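Local coordinates for sensor protein DivL (PDB 4Q20) that is a membrane-bound sensor kinase required for cell division and growth, phosphorylating the response regulator CtrA in the control of the cell cycle, at residues L120-R126 with A157-D161; A127-A131 with V164-L168; M107-I111 with L229-H233. One frame throughout, in Å; residues are numbered along the deposited sequence.

Contact 1: L120-R126 with A157-D161; sequences LLNAQER and AQTLD
Arg126 reaches across from helix 116-133 to Asp161 on helix 153-170 and forms a salt bridge in which NE and NH2 grip the carboxylate side-on. Both nitrogens converge on a single carboxylate oxygen: Asp161 OD1 lies 2.8 Å from Arg126 NH2 and 3.0 Å from Arg126 NE, in the guanidinium plane. NE meets that oxygen on its syn lone pair, whereas NH2 comes in from well above the carboxylate plane, since the two flat groups are turned 73° apart. The second oxygen, Asp161 OD2, receives only a weak bond from NE. Ala157 O, 3.2 Å from Arg126 NH2, lies at a poor angle for bonding; it already accepts the helical bond from Asp161 N. A bend at chi3 (-50°) folds the arginine back over its own helix, so that Asn122 O and the CA of Ala123 lie against one guanidinium face. A long arginine suits this solvent-facing side, where it can span the gap to an acid.

Deeper in, the contact turns apolar. The small methyl of Ala123 lets the helices approach, its CB 3.9 Å from Leu160 CB, and beyond it Leu120 CD1 meets Leu160 CD1 at 4.3 Å. Leu120 and Ala123 also rest on Ala181 and Leu179 of strand 176-183. The helix segments cross at -49°, with a salt bridge on the outer side and aliphatic groups facing the sheet. This is the helical layer of the alpha/beta sandwich of GHKL ATPases, the catalytic domain of histidine kinases.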
# COMPACT_ATOMS: atom_id res chain seq x y z
N LEU A 120 1.76 22.55 -17.80
CA LEU A 120 1.04 21.66 -18.71
C LEU A 120 1.99 20.68 -19.42
O LEU A 120 1.65 19.50 -19.54
CB LEU A 120 0.26 22.48 -19.74
CG LEU A 120 -1.24 22.67 -19.47
CD1 LEU A 120 -1.50 23.50 -18.21
CD2 LEU A 120 -1.90 23.33 -20.64
N LEU A 121 3.17 21.16 -19.89
CA LEU A 121 4.15 20.31 -20.59
C LEU A 121 4.80 19.30 -19.65
O LEU A 121 5.16 18.20 -20.10
CB LEU A 121 5.23 21.16 -21.28
CG LEU A 121 4.80 21.86 -22.57
CD1 LEU A 121 5.68 23.07 -22.86
CD2 LEU A 121 4.76 20.89 -23.75
N ASN A 122 4.96 19.65 -18.37
CA ASN A 122 5.54 18.76 -17.37
C ASN A 122 4.57 17.63 -17.05
O ASN A 122 5.00 16.49 -16.90
CB ASN A 122 5.95 19.53 -16.12
CG ASN A 122 7.05 20.54 -16.38
OD1 ASN A 122 7.63 20.60 -17.46
ND2 ASN A 122 7.29 21.44 -15.44
N ALA A 123 3.25 17.92 -17.03
CA ALA A 123 2.25 16.89 -16.77
C ALA A 123 2.14 15.92 -17.96
O ALA A 123 1.92 14.73 -17.76
CB ALA A 123 0.90 17.53 -16.46
N GLN A 124 2.36 16.43 -19.18
CA GLN A 124 2.34 15.66 -20.43
C GLN A 124 3.54 14.69 -20.51
O GLN A 124 3.37 13.53 -20.89
CB GLN A 124 2.34 16.62 -21.62
CG GLN A 124 2.25 15.92 -22.98
CD GLN A 124 2.68 16.82 -24.11
OE1 GLN A 124 3.71 17.51 -24.05
NE2 GLN A 124 1.87 16.86 -25.15
N GLU A 125 4.76 15.15 -20.13
CA GLU A 125 5.93 14.30 -20.19
C GLU A 125 5.95 13.25 -19.06
O GLU A 125 6.49 12.15 -19.28
CB GLU A 125 7.24 15.12 -20.23
CG GLU A 125 7.55 16.00 -19.03
CD GLU A 125 8.74 16.93 -19.21
OE1 GLU A 125 9.85 16.42 -19.46
OE2 GLU A 125 8.55 18.16 -19.08
N ARG A 126 5.37 13.56 -17.87
CA ARG A 126 5.30 12.60 -16.76
C ARG A 126 4.33 11.46 -17.09
O ARG A 126 4.54 10.33 -16.65
CB ARG A 126 4.89 13.27 -15.43
CG ARG A 126 5.96 14.14 -14.77
CD ARG A 126 5.55 14.65 -13.38
NE ARG A 126 4.23 15.29 -13.36
CZ ARG A 126 3.99 16.60 -13.42
NH1 ARG A 126 5.00 17.47 -13.49
NH2 ARG A 126 2.74 17.06 -13.40
N ALA A 157 0.82 20.69 -9.87
CA ALA A 157 1.39 19.59 -10.67
C ALA A 157 0.71 18.26 -10.33
O ALA A 157 0.39 17.46 -11.21
CB ALA A 157 2.89 19.47 -10.44
N GLN A 158 0.46 18.06 -9.04
CA GLN A 158 -0.22 16.90 -8.49
C GLN A 158 -1.70 16.89 -8.96
O GLN A 158 -2.22 15.83 -9.31
CB GLN A 158 -0.09 16.94 -6.97
CG GLN A 158 -0.72 15.77 -6.23
CD GLN A 158 -0.41 15.78 -4.75
OE1 GLN A 158 0.07 16.78 -4.16
NE2 GLN A 158 -0.66 14.65 -4.11
N THR A 159 -2.34 18.07 -9.01
CA THR A 159 -3.72 18.21 -9.49
C THR A 159 -3.81 17.73 -10.96
O THR A 159 -4.65 16.87 -11.27
CB THR A 159 -4.21 19.68 -9.30
OG1 THR A 159 -4.32 19.98 -7.91
CG2 THR A 159 -5.54 19.93 -9.97
N LEU A 160 -2.93 18.25 -11.83
CA LEU A 160 -2.90 17.86 -13.24
C LEU A 160 -2.59 16.39 -13.42
O LEU A 160 -3.24 15.73 -14.24
CB LEU A 160 -1.90 18.71 -14.01
CG LEU A 160 -2.20 20.21 -14.06
CD1 LEU A 160 -1.09 20.94 -14.73
CD2 LEU A 160 -3.57 20.51 -14.75
N ASP A 161 -1.67 15.85 -12.62
CA ASP A 161 -1.33 14.44 -12.68
C ASP A 161 -2.55 13.55 -12.43
O ASP A 161 -2.77 12.60 -13.19
CB ASP A 161 -0.22 14.11 -11.67
CG ASP A 161 1.19 14.38 -12.17
OD1 ASP A 161 1.34 14.68 -13.39
OD2 ASP A 161 2.15 14.24 -11.36

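Contact 2: A127-A131 with V164-L168; sequences ALKDA and VENAL
Glu165 and Asp130 bring their carboxylates together across two helix segments that run almost parallel, 6° apart, side by side on the sheet of the GHKL-type ATP-binding domain. From Glu165 CB the chain first leaves with CG beside the backbone N, then bends at chi2 (-64°), which swings the acid toward helix 116-133. The carboxyl carbon CD comes to 3.7 Å from Asp130 OD2. Of its two oxygens, OE1 comes no nearer than 4.0 Å to Asp130 OD2, while OE2 makes the close approach, 2.8 Å from Asp130 OD2. The two carboxylate planes are turned 66° apart. Both acids have basic partners on helix 73-103: Arg91 forms a salt bridge with Glu165 OE2 and Arg83 one with Asp130 OD1.

Beside the acids the contact is aliphatic. Ala127 CB faces Val164 CG1 at 3.4 Å, and Leu168 leans over the next turn, its CD2 3.8 Å from Ala131 CB. Alanines suit helix 116-133 here because they leave room for the larger branched residues opposite. Ala127, Ala131 and Val164 pack on Leu138 of strand 137-141, while Val164 and Leu168 pack on strand 176-183.

Arg91 lies near both close oxygens, its pairing with Asp130 OD2 being long and weak, and would offset part of the repulsion between two charged acids. A proton shared between them is probable but not settled.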
# COMPACT_ATOMS: atom_id res chain seq x y z
N ALA A 127 3.27 11.76 -17.86
CA ALA A 127 2.24 10.77 -18.21
C ALA A 127 2.45 10.11 -19.59
O ALA A 127 1.80 9.11 -19.87
CB ALA A 127 0.87 11.41 -18.16
N LEU A 128 3.35 10.67 -20.43
CA LEU A 128 3.66 10.20 -21.78
C LEU A 128 3.85 8.66 -21.88
O LEU A 128 3.29 8.06 -22.80
CB LEU A 128 4.92 10.91 -22.29
CG LEU A 128 5.07 11.05 -23.80
CD1 LEU A 128 4.18 12.16 -24.35
CD2 LEU A 128 6.50 11.36 -24.17
N LYS A 129 4.60 8.04 -20.95
CA LYS A 129 4.85 6.59 -20.96
C LYS A 129 3.55 5.78 -20.74
O LYS A 129 3.31 4.83 -21.49
CB LYS A 129 5.91 6.19 -19.92
CG LYS A 129 7.34 6.28 -20.43
CD LYS A 129 8.31 5.66 -19.43
CE LYS A 129 9.76 5.86 -19.80
NZ LYS A 129 10.68 5.14 -18.86
N ASP A 130 2.73 6.16 -19.73
CA ASP A 130 1.45 5.49 -19.42
C ASP A 130 0.39 5.70 -20.54
O ASP A 130 -0.53 4.89 -20.68
CB ASP A 130 0.91 5.97 -18.05
CG ASP A 130 1.78 5.63 -16.84
OD1 ASP A 130 2.40 4.53 -16.82
OD2 ASP A 130 1.81 6.43 -15.87
N ALA A 131 0.55 6.76 -21.35
CA ALA A 131 -0.31 7.09 -22.47
C ALA A 131 -0.00 6.20 -23.67
O ALA A 131 -0.92 5.72 -24.34
CB ALA A 131 -0.14 8.56 -22.85
N VAL A 164 -4.95 13.80 -15.48
CA VAL A 164 -4.40 13.10 -16.66
C VAL A 164 -4.51 11.56 -16.50
O VAL A 164 -4.86 10.87 -17.47
CB VAL A 164 -2.94 13.53 -16.94
CG1 VAL A 164 -2.29 12.67 -18.01
CG2 VAL A 164 -2.87 15.00 -17.32
N GLU A 165 -4.19 11.03 -15.31
CA GLU A 165 -4.25 9.58 -15.10
C GLU A 165 -5.69 9.11 -15.07
O GLU A 165 -5.98 8.02 -15.60
CB GLU A 165 -3.48 9.15 -13.84
CG GLU A 165 -1.96 9.14 -14.04
CD GLU A 165 -1.36 8.18 -15.05
OE1 GLU A 165 -2.08 7.28 -15.55
OE2 GLU A 165 -0.14 8.31 -15.33
N ASN A 166 -6.60 9.94 -14.52
CA ASN A 166 -8.05 9.68 -14.52
C ASN A 166 -8.54 9.61 -15.98
O ASN A 166 -9.27 8.68 -16.33
CB ASN A 166 -8.81 10.74 -13.72
CG ASN A 166 -10.30 10.72 -13.91
OD1 ASN A 166 -11.00 9.85 -13.36
ND2 ASN A 166 -10.83 11.66 -14.70
N ALA A 167 -8.09 10.59 -16.82
CA ALA A 167 -8.42 10.67 -18.24
C ALA A 167 -7.89 9.46 -19.01
O ALA A 167 -8.64 8.86 -19.78
CB ALA A 167 -7.86 11.96 -18.83
N LEU A 168 -6.62 9.05 -18.77
CA LEU A 168 -6.00 7.90 -19.45
C LEU A 168 -6.73 6.58 -19.16
O LEU A 168 -6.79 5.71 -20.04
CB LEU A 168 -4.52 7.77 -19.08
CG LEU A 168 -3.56 8.81 -19.64
CD1 LEU A 168 -2.15 8.57 -19.09
CD2 LEU A 168 -3.57 8.83 -21.17

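Contact 3: M107-I111 with L229-H233; sequences MALEI and LVELH
Leu109 sets its CD1 methyl squarely on one face of the His233 imidazole, a CH-pi contact in which the carbon sits 3.5 Å from the ring centroid and only 4° off the ring normal. The same methyl reaches Leu232 O at 3.4 Å, while its sister CD2 touches Leu232 CD2. Leu109, in the connection after helix 73-103, is thus wedged between the last turn of helix 222-232 and the histidine that follows, packing this connection on the helix end in the ATPase-like domain. A branched aliphatic suits the place because it divides to fill both sides. Its chi1 of -49° puts CG beside the backbone N, and from there the two methyls spread toward ring and leucine.

Farther into the protein, Met107 sends a long unbranched chain with CG anti to the backbone N (chi1 -169°), so that SD lies 3.9 Å from Leu229 CD2. This end is buried, with Ile102 of helix 73-103 touching both Met107 and Leu229; an unbranched thioether can reach into this buried spot.

The solvent side is looser. Leu232 is exposed, yet packed by its CD2 on Leu109 and on Met107 O. Ile111, exposed too, does little more than graze the histidine obliquely, its CD1 4.3 Å from His233 CD2.

What crosses between the segments is apolar packing and one CH-pi contact, and the polar work is done by the ring nitrogens. His233 ND1 donates to Leu229 O over 2.8 Å, one turn back, with the donor above the carbonyl plane, and NE2 meets the backbone N of Asp152. Since a backbone amide can only donate, NE2 should be the acceptor, consistent with a neutral imidazole protonated at ND1.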
# COMPACT_ATOMS: atom_id res chain seq x y z
N MET A 107 -2.31 21.35 5.79
CA MET A 107 -1.68 21.62 4.51
C MET A 107 -1.81 23.08 4.16
O MET A 107 -2.90 23.56 3.84
CB MET A 107 -2.20 20.76 3.38
CG MET A 107 -1.34 20.89 2.15
SD MET A 107 -1.90 19.96 0.74
CE MET A 107 -1.61 18.25 1.32
N ALA A 108 -0.67 23.78 4.21
CA ALA A 108 -0.55 25.18 3.86
C ALA A 108 0.21 25.26 2.54
O ALA A 108 1.21 24.56 2.36
CB ALA A 108 0.18 25.95 4.95
N LEU A 109 -0.32 26.06 1.60
CA LEU A 109 0.29 26.21 0.28
C LEU A 109 1.47 27.20 0.31
O LEU A 109 1.46 28.16 1.08
CB LEU A 109 -0.74 26.67 -0.79
CG LEU A 109 -2.08 25.92 -0.91
CD1 LEU A 109 -2.96 26.59 -1.94
CD2 LEU A 109 -1.89 24.45 -1.28
N GLU A 110 2.47 26.94 -0.54
CA GLU A 110 3.66 27.76 -0.77
C GLU A 110 3.43 28.55 -2.06
O GLU A 110 3.82 28.09 -3.14
CB GLU A 110 4.90 26.86 -0.89
CG GLU A 110 5.31 26.13 0.38
CD GLU A 110 6.59 25.34 0.19
OE1 GLU A 110 7.66 25.85 0.61
OE2 GLU A 110 6.54 24.26 -0.43
N ILE A 111 2.75 29.73 -1.96
CA ILE A 111 2.36 30.57 -3.10
C ILE A 111 3.57 31.29 -3.76
O ILE A 111 4.29 32.07 -3.12
CB ILE A 111 1.22 31.58 -2.70
CG1 ILE A 111 0.01 30.86 -2.04
CG2 ILE A 111 0.75 32.43 -3.90
CD1 ILE A 111 -0.67 29.70 -2.86
N LEU A 229 -7.41 20.59 -3.38
CA LEU A 229 -6.22 21.37 -3.72
C LEU A 229 -6.59 22.65 -4.47
O LEU A 229 -6.04 23.71 -4.15
CB LEU A 229 -5.24 20.55 -4.57
CG LEU A 229 -4.49 19.43 -3.86
CD1 LEU A 229 -3.61 18.66 -4.86
CD2 LEU A 229 -3.71 19.93 -2.66
N VAL A 230 -7.52 22.57 -5.44
CA VAL A 230 -7.98 23.72 -6.21
C VAL A 230 -8.78 24.66 -5.30
O VAL A 230 -8.65 25.88 -5.41
CB VAL A 230 -8.77 23.27 -7.47
CG1 VAL A 230 -9.45 24.44 -8.15
CG2 VAL A 230 -7.85 22.54 -8.45
N GLU A 231 -9.56 24.11 -4.36
CA GLU A 231 -10.35 24.92 -3.43
C GLU A 231 -9.46 25.62 -2.41
O GLU A 231 -9.85 26.68 -1.92
CB GLU A 231 -11.43 24.10 -2.75
CG GLU A 231 -12.54 23.77 -3.71
CD GLU A 231 -13.83 23.24 -3.14
OE1 GLU A 231 -13.86 22.90 -1.94
OE2 GLU A 231 -14.82 23.19 -3.91
N LEU A 232 -8.27 25.06 -2.13
CA LEU A 232 -7.26 25.64 -1.24
C LEU A 232 -6.62 26.86 -1.90
O LEU A 232 -6.11 27.74 -1.21
CB LEU A 232 -6.21 24.57 -0.94
CG LEU A 232 -5.72 24.35 0.51
CD1 LEU A 232 -6.86 24.33 1.53
CD2 LEU A 232 -4.93 23.04 0.60
N HIS A 233 -6.63 26.90 -3.26
CA HIS A 233 -6.12 28.00 -4.09
C HIS A 233 -7.19 29.10 -4.32
O HIS A 233 -6.96 30.01 -5.11
CB HIS A 233 -5.66 27.45 -5.44
CG HIS A 233 -4.31 26.80 -5.41
ND1 HIS A 233 -4.17 25.42 -5.32
CD2 HIS A 233 -3.08 27.35 -5.52
CE1 HIS A 233 -2.87 25.19 -5.33
NE2 HIS A 233 -2.18 26.32 -5.46

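Contacts 1 and 2 join the same pair of helices, 116-133 and 153-170, at successive levels with centres 9 Å apart. Contact 2 is buried, and its paired acids form salt bridges with arginines of helix 73-103; contact 1 is only partly buried and keeps its charge pair toward solvent. Contact 3, nearer the periphery of the chain, joins different elements, the linker after helix 73-103 and the end of helix 222-232, and relies on apolar packing. It still meets contact 1 through Thr159, which packs on Leu229 and Val230, so helix 153-170 ties them together; contact 2, about 24 Å away centre to centre, does not touch it.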